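Local coordinates for protein putative glycoside hydrolase (Bacteroides ovatus, PDB 4ONZ) that is a putative glycoside hydrolase, probably a carbohydrate-active enzyme built on a beta-propeller fold, at residues L230-D242 with D292-F304. Residues are numbered along the deposited sequence; the frame is centred on the assembly and turned at random.
Sequences LMKIIQPRKGHFD and DPYKVLDRLDKPF
Arg299 reaches across from the strand 296-299 to the loop 230-242, where its guanidinium is stacked flat against that of Arg237, the two planes 13° apart and their centres 3.8 Å from each other. The Arg299 chain is extended from CG to NE, and its CG lies anti to the backbone N (chi1 -174°), which carries the charged end across to the loop. The other face of the Arg299 guanidinium is covered by Ile234, so the group is sandwiched between an aliphatic branch and a second arginine. At the edge of this group, Arg299 NH2 donates to Gln235 O at 2.8 Å, close to the guanidinium plane, and also to Asp242 OD2 at 2.8 Å, arriving from above the carboxylate plane.

The carboxylate of Asp242 probably offsets the closeness of the two positive charges. Its OD1 accepts side-on from both NE and NH2 of Arg237, while OD2 serves Arg299 and is also bonded to Tyr263 OH, which in turn holds Arg299 NE. The bend of Arg237 at chi3 (-71°) turns its guanidinium so that Arg237 NH2 can also reach Leu300 O, 3.0 Å away, in a fairly straight bond. The imidazole of His240 lies over the face of Arg237 turned from Arg299. The Asp301 carboxylate adds a long salt bridge to Arg237 NH1.

Beyond this layered stack, Pro303 CB sits 4.1 Å from the centroid of the Phe241 ring, over its face, as a CH-pi contact, and a water bridges Phe241 N and Asp301 O. Toward the other end, Ile233 CG2 meets Val296 CG2 at 3.7 Å. Arg237, Asp242, Arg299 and Asp301 form a salt-bridge network that joins the loop before strand 245-255 to 296-299, the last strand of the antiparallel run 245-255, 258-266, 281-288, 296-299, consistent with one four-stranded blade of a beta-propeller.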
loop_
_atom_site.group_PDB
_atom_site.type_symbol
_atom_site.label_atom_id
_atom_site.label_comp_id
_atom_site.label_asym_id
_atom_site.label_seq_id
_atom_site.Cartn_x
_atom_site.Cartn_y
_atom_site.Cartn_z
ATOM N N LEU A 230 -7.791 -18.421 9.392
ATOM C CA LEU A 230 -7.691 -17.392 8.352
ATOM C C LEU A 230 -7.533 -18.082 7.008
ATOM O O LEU A 230 -6.650 -18.934 6.842
ATOM C CB LEU A 230 -6.488 -16.488 8.605
ATOM C CG LEU A 230 -6.546 -15.639 9.870
ATOM C CD1 LEU A 230 -5.187 -15.020 10.168
ATOM C CD2 LEU A 230 -7.629 -14.581 9.718
HETATM N N MSE A 231 -8.371 -17.709 6.045
HETATM C CA MSE A 231 -8.329 -18.314 4.724
HETATM C C MSE A 231 -7.298 -17.661 3.841
HETATM O O MSE A 231 -7.405 -16.472 3.527
HETATM C CB MSE A 231 -9.689 -18.158 4.055
HETATM C CG MSE A 231 -9.651 -18.829 2.687
HETATM SE SE MSE A 231 -11.420 -18.752 1.848
HETATM C CE MSE A 231 -11.360 -16.857 1.365
ATOM N N LYS A 232 -6.305 -18.437 3.407
ATOM C CA LYS A 232 -5.258 -17.922 2.523
ATOM C C LYS A 232 -5.686 -18.086 1.076
ATOM O O LYS A 232 -6.092 -19.174 0.661
ATOM C CB LYS A 232 -3.939 -18.660 2.734
ATOM C CG LYS A 232 -3.358 -18.505 4.119
ATOM C CD LYS A 232 -2.106 -19.342 4.288
ATOM C CE LYS A 232 -1.553 -19.156 5.687
ATOM N NZ LYS A 232 -0.282 -19.893 5.893
ATOM N N ILE A 233 -5.587 -17.002 0.316
ATOM C CA ILE A 233 -5.913 -17.002 -1.099
ATOM C C ILE A 233 -4.696 -17.446 -1.905
ATOM O O ILE A 233 -4.822 -18.263 -2.808
ATOM C CB ILE A 233 -6.413 -15.622 -1.537
ATOM C CG1 ILE A 233 -7.686 -15.300 -0.739
ATOM C CG2 ILE A 233 -6.680 -15.618 -3.034
ATOM C CD1 ILE A 233 -8.288 -13.948 -1.039
ATOM N N ILE A 234 -3.539 -16.849 -1.612
ATOM C CA ILE A 234 -2.256 -17.304 -2.148
ATOM C C ILE A 234 -1.216 -17.200 -1.046
ATOM O O ILE A 234 -1.439 -16.550 -0.013
ATOM C CB ILE A 234 -1.755 -16.544 -3.390
ATOM C CG1 ILE A 234 -1.589 -15.043 -3.111
ATOM C CG2 ILE A 234 -2.686 -16.806 -4.566
ATOM C CD1 ILE A 234 -0.719 -14.359 -4.138
ATOM N N GLN A 235 -0.096 -17.874 -1.266
ATOM C CA GLN A 235 1.015 -17.858 -0.339
ATOM C C GLN A 235 2.312 -17.989 -1.131
ATOM O O GLN A 235 2.282 -18.147 -2.355
ATOM C CB GLN A 235 0.849 -18.934 0.741
ATOM C CG GLN A 235 0.599 -20.332 0.223
ATOM C CD GLN A 235 0.018 -21.220 1.304
ATOM O OE1 GLN A 235 -1.162 -21.546 1.271
ATOM N NE2 GLN A 235 0.826 -21.562 2.300
ATOM N N PRO A 236 3.455 -17.873 -0.452
ATOM C CA PRO A 236 4.737 -17.924 -1.151
ATOM C C PRO A 236 5.041 -19.235 -1.857
ATOM O O PRO A 236 4.572 -20.298 -1.440
ATOM C CB PRO A 236 5.745 -17.645 -0.038
ATOM C CG PRO A 236 4.983 -16.807 0.926
ATOM C CD PRO A 236 3.612 -17.384 0.930
ATOM N N ARG A 237 5.845 -19.130 -2.915
ATOM C CA ARG A 237 6.198 -20.239 -3.774
ATOM C C ARG A 237 7.697 -20.358 -3.955
ATOM O O ARG A 237 8.344 -19.407 -4.398
ATOM C CB ARG A 237 5.638 -19.993 -5.172
ATOM C CG ARG A 237 4.150 -19.792 -5.263
ATOM C CD ARG A 237 3.737 -19.504 -6.702
ATOM N NE ARG A 237 4.148 -18.182 -7.177
ATOM C CZ ARG A 237 3.863 -17.697 -8.386
ATOM N NH1 ARG A 237 3.181 -18.428 -9.258
ATOM N NH2 ARG A 237 4.264 -16.481 -8.738
ATOM N N LYS A 238 8.247 -21.534 -3.669
ATOM C CA LYS A 238 9.665 -21.755 -3.903
ATOM C C LYS A 238 9.933 -21.630 -5.412
ATOM O O LYS A 238 9.056 -21.901 -6.234
ATOM C CB LYS A 238 10.111 -23.123 -3.358
ATOM C CG LYS A 238 9.414 -24.324 -3.984
ATOM C CD LYS A 238 9.828 -25.628 -3.315
ATOM C CE LYS A 238 9.081 -26.812 -3.929
ATOM N NZ LYS A 238 9.409 -28.101 -3.262
ATOM N N GLY A 239 11.129 -21.175 -5.767
ATOM C CA GLY A 239 11.513 -21.038 -7.167
ATOM C C GLY A 239 10.997 -19.789 -7.872
ATOM O O GLY A 239 11.371 -19.535 -9.022
ATOM N N HIS A 240 10.146 -19.007 -7.205
ATOM C CA HIS A 240 9.583 -17.781 -7.793
ATOM C C HIS A 240 9.999 -16.550 -6.999
ATOM O O HIS A 240 10.487 -16.658 -5.874
ATOM C CB HIS A 240 8.052 -17.844 -7.845
ATOM C CG HIS A 240 7.518 -18.839 -8.823
ATOM N ND1 HIS A 240 7.403 -20.182 -8.532
ATOM C CD2 HIS A 240 7.062 -18.687 -10.087
ATOM C CE1 HIS A 240 6.909 -20.815 -9.582
ATOM N NE2 HIS A 240 6.691 -19.928 -10.537
ATOM N N PHE A 241 9.776 -15.382 -7.593
ATOM C CA PHE A 241 10.112 -14.096 -6.970
ATOM C C PHE A 241 9.369 -13.891 -5.645
ATOM O O PHE A 241 9.855 -13.169 -4.775
ATOM C CB PHE A 241 9.785 -12.917 -7.917
ATOM C CG PHE A 241 8.316 -12.611 -8.019
ATOM C CD1 PHE A 241 7.498 -13.345 -8.858
ATOM C CD2 PHE A 241 7.750 -11.593 -7.261
ATOM C CE1 PHE A 241 6.145 -13.073 -8.952
ATOM C CE2 PHE A 241 6.399 -11.326 -7.327
ATOM C CZ PHE A 241 5.590 -12.065 -8.183
ATOM N N ASP A 242 8.179 -14.489 -5.521
ATOM C CA ASP A 242 7.365 -14.375 -4.317
ATOM C C ASP A 242 7.551 -15.628 -3.472
ATOM O O ASP A 242 6.595 -16.328 -3.120
ATOM C CB ASP A 242 5.883 -14.073 -4.648
ATOM C CG ASP A 242 5.216 -15.127 -5.517
ATOM O OD1 ASP A 242 5.899 -15.950 -6.164
ATOM O OD2 ASP A 242 3.968 -15.117 -5.566
ATOM N N ASP A 292 -16.515 -14.048 -7.647
ATOM C CA ASP A 292 -16.010 -14.745 -6.455
ATOM C C ASP A 292 -14.581 -14.257 -6.178
ATOM O O ASP A 292 -13.619 -14.846 -6.680
ATOM C CB ASP A 292 -16.042 -16.268 -6.660
ATOM C CG ASP A 292 -15.661 -17.045 -5.400
ATOM O OD1 ASP A 292 -15.179 -16.433 -4.424
ATOM O OD2 ASP A 292 -15.850 -18.277 -5.379
ATOM N N PRO A 293 -14.429 -13.207 -5.338
ATOM C CA PRO A 293 -13.112 -12.604 -5.128
ATOM C C PRO A 293 -12.078 -13.460 -4.392
ATOM O O PRO A 293 -10.940 -13.028 -4.253
ATOM C CB PRO A 293 -13.429 -11.326 -4.339
ATOM C CG PRO A 293 -14.686 -11.635 -3.614
ATOM C CD PRO A 293 -15.444 -12.648 -4.427
ATOM N N TYR A 294 -12.463 -14.654 -3.944
ATOM C CA TYR A 294 -11.542 -15.573 -3.283
ATOM C C TYR A 294 -10.964 -16.560 -4.297
ATOM O O TYR A 294 -10.011 -17.290 -3.999
ATOM C CB TYR A 294 -12.268 -16.355 -2.185
ATOM C CG TYR A 294 -13.096 -15.487 -1.278
ATOM C CD1 TYR A 294 -12.503 -14.495 -0.514
ATOM C CD2 TYR A 294 -14.479 -15.652 -1.181
ATOM C CE1 TYR A 294 -13.252 -13.692 0.325
ATOM C CE2 TYR A 294 -15.240 -14.841 -0.353
ATOM C CZ TYR A 294 -14.618 -13.865 0.404
ATOM O OH TYR A 294 -15.350 -13.051 1.239
ATOM N N LYS A 295 -11.539 -16.573 -5.496
ATOM C CA LYS A 295 -11.159 -17.527 -6.538
ATOM C C LYS A 295 -10.120 -16.942 -7.487
ATOM O O LYS A 295 -10.385 -15.975 -8.208
ATOM C CB LYS A 295 -12.412 -17.964 -7.304
ATOM C CG LYS A 295 -12.204 -18.952 -8.440
ATOM C CD LYS A 295 -13.516 -19.131 -9.195
ATOM C CE LYS A 295 -13.368 -20.013 -10.422
ATOM N NZ LYS A 295 -13.133 -21.437 -10.071
ATOM N N VAL A 296 -8.935 -17.550 -7.479
ATOM C CA VAL A 296 -7.826 -17.130 -8.324
ATOM C C VAL A 296 -8.029 -17.663 -9.739
ATOM O O VAL A 296 -8.313 -18.845 -9.918
ATOM C CB VAL A 296 -6.482 -17.661 -7.772
ATOM C CG1 VAL A 296 -5.329 -17.364 -8.730
ATOM C CG2 VAL A 296 -6.215 -17.070 -6.395
ATOM N N LEU A 297 -7.913 -16.782 -10.729
ATOM C CA LEU A 297 -8.030 -17.165 -12.136
ATOM C C LEU A 297 -6.655 -17.282 -12.757
ATOM O O LEU A 297 -6.428 -18.160 -13.578
ATOM C CB LEU A 297 -8.841 -16.142 -12.937
ATOM C CG LEU A 297 -10.303 -15.946 -12.546
ATOM C CD1 LEU A 297 -10.964 -14.971 -13.507
ATOM C CD2 LEU A 297 -11.048 -17.270 -12.513
ATOM N N ASP A 298 -5.737 -16.392 -12.378
ATOM C CA ASP A 298 -4.393 -16.413 -12.939
ATOM C C ASP A 298 -3.430 -15.665 -12.022
ATOM O O ASP A 298 -3.854 -14.861 -11.193
ATOM C CB ASP A 298 -4.401 -15.794 -14.344
ATOM C CG ASP A 298 -3.255 -16.296 -15.231
ATOM O OD1 ASP A 298 -2.328 -16.993 -14.745
ATOM O OD2 ASP A 298 -3.293 -15.995 -16.442
ATOM N N ARG A 299 -2.137 -15.924 -12.204
ATOM C CA ARG A 299 -1.085 -15.344 -11.374
ATOM C C ARG A 299 0.197 -15.290 -12.204
ATOM O O ARG A 299 0.525 -16.256 -12.911
ATOM C CB ARG A 299 -0.903 -16.239 -10.142
ATOM C CG ARG A 299 0.053 -15.760 -9.062
ATOM C CD ARG A 299 0.045 -16.787 -7.951
ATOM N NE ARG A 299 0.988 -16.525 -6.874
ATOM C CZ ARG A 299 1.139 -17.320 -5.817
ATOM N NH1 ARG A 299 0.424 -18.435 -5.709
ATOM N NH2 ARG A 299 2.011 -17.019 -4.870
ATOM N N LEU A 300 0.896 -14.158 -12.176
ATOM C CA LEU A 300 2.148 -14.037 -12.927
ATOM C C LEU A 300 3.246 -14.905 -12.327
ATOM O O LEU A 300 3.436 -14.922 -11.110
ATOM C CB LEU A 300 2.630 -12.589 -12.971
ATOM C CG LEU A 300 1.704 -11.638 -13.728
ATOM C CD1 LEU A 300 2.243 -10.227 -13.687
ATOM C CD2 LEU A 300 1.550 -12.104 -15.158
ATOM N N ASP A 301 3.941 -15.640 -13.190
ATOM C CA ASP A 301 5.068 -16.465 -12.778
ATOM C C ASP A 301 6.289 -15.607 -12.504
ATOM O O ASP A 301 7.077 -15.922 -11.622
ATOM C CB ASP A 301 5.437 -17.477 -13.868
ATOM C CG ASP A 301 4.478 -18.634 -13.936
ATOM O OD1 ASP A 301 3.816 -18.920 -12.923
ATOM O OD2 ASP A 301 4.411 -19.279 -14.997
ATOM N N LYS A 302 6.448 -14.559 -13.305
ATOM C CA LYS A 302 7.560 -13.628 -13.213
ATOM C C LYS A 302 7.016 -12.264 -12.844
ATOM O O LYS A 302 5.889 -11.923 -13.227
ATOM C CB LYS A 302 8.267 -13.526 -14.572
ATOM C CG LYS A 302 8.906 -14.818 -15.065
ATOM C CD LYS A 302 10.090 -15.220 -14.211
ATOM C CE LYS A 302 10.812 -16.438 -14.778
ATOM N NZ LYS A 302 12.081 -16.696 -14.036
ATOM N N PRO A 303 7.813 -11.461 -12.125
ATOM C CA PRO A 303 7.305 -10.150 -11.753
ATOM C C PRO A 303 7.134 -9.240 -12.972
ATOM O O PRO A 303 7.836 -9.402 -13.969
ATOM C CB PRO A 303 8.371 -9.616 -10.781
ATOM C CG PRO A 303 9.621 -10.353 -11.103
ATOM C CD PRO A 303 9.224 -11.657 -11.738
ATOM N N PHE A 304 6.161 -8.337 -12.917
ATOM C CA PHE A 304 5.941 -7.401 -14.018
ATOM C C PHE A 304 6.764 -6.133 -13.791
ATOM O O PHE A 304 6.936 -5.325 -14.698
ATOM C CB PHE A 304 4.454 -7.060 -14.167
ATOM C CG PHE A 304 3.934 -6.091 -13.136
ATOM C CD1 PHE A 304 3.483 -6.532 -11.907
ATOM C CD2 PHE A 304 3.872 -4.735 -13.417
ATOM C CE1 PHE A 304 2.995 -5.635 -10.970
ATOM C CE2 PHE A 304 3.400 -3.837 -12.481
ATOM C CZ PHE A 304 2.951 -4.284 -11.261
HETATM O O HOH W 1 9.584 -15.578 -10.393
#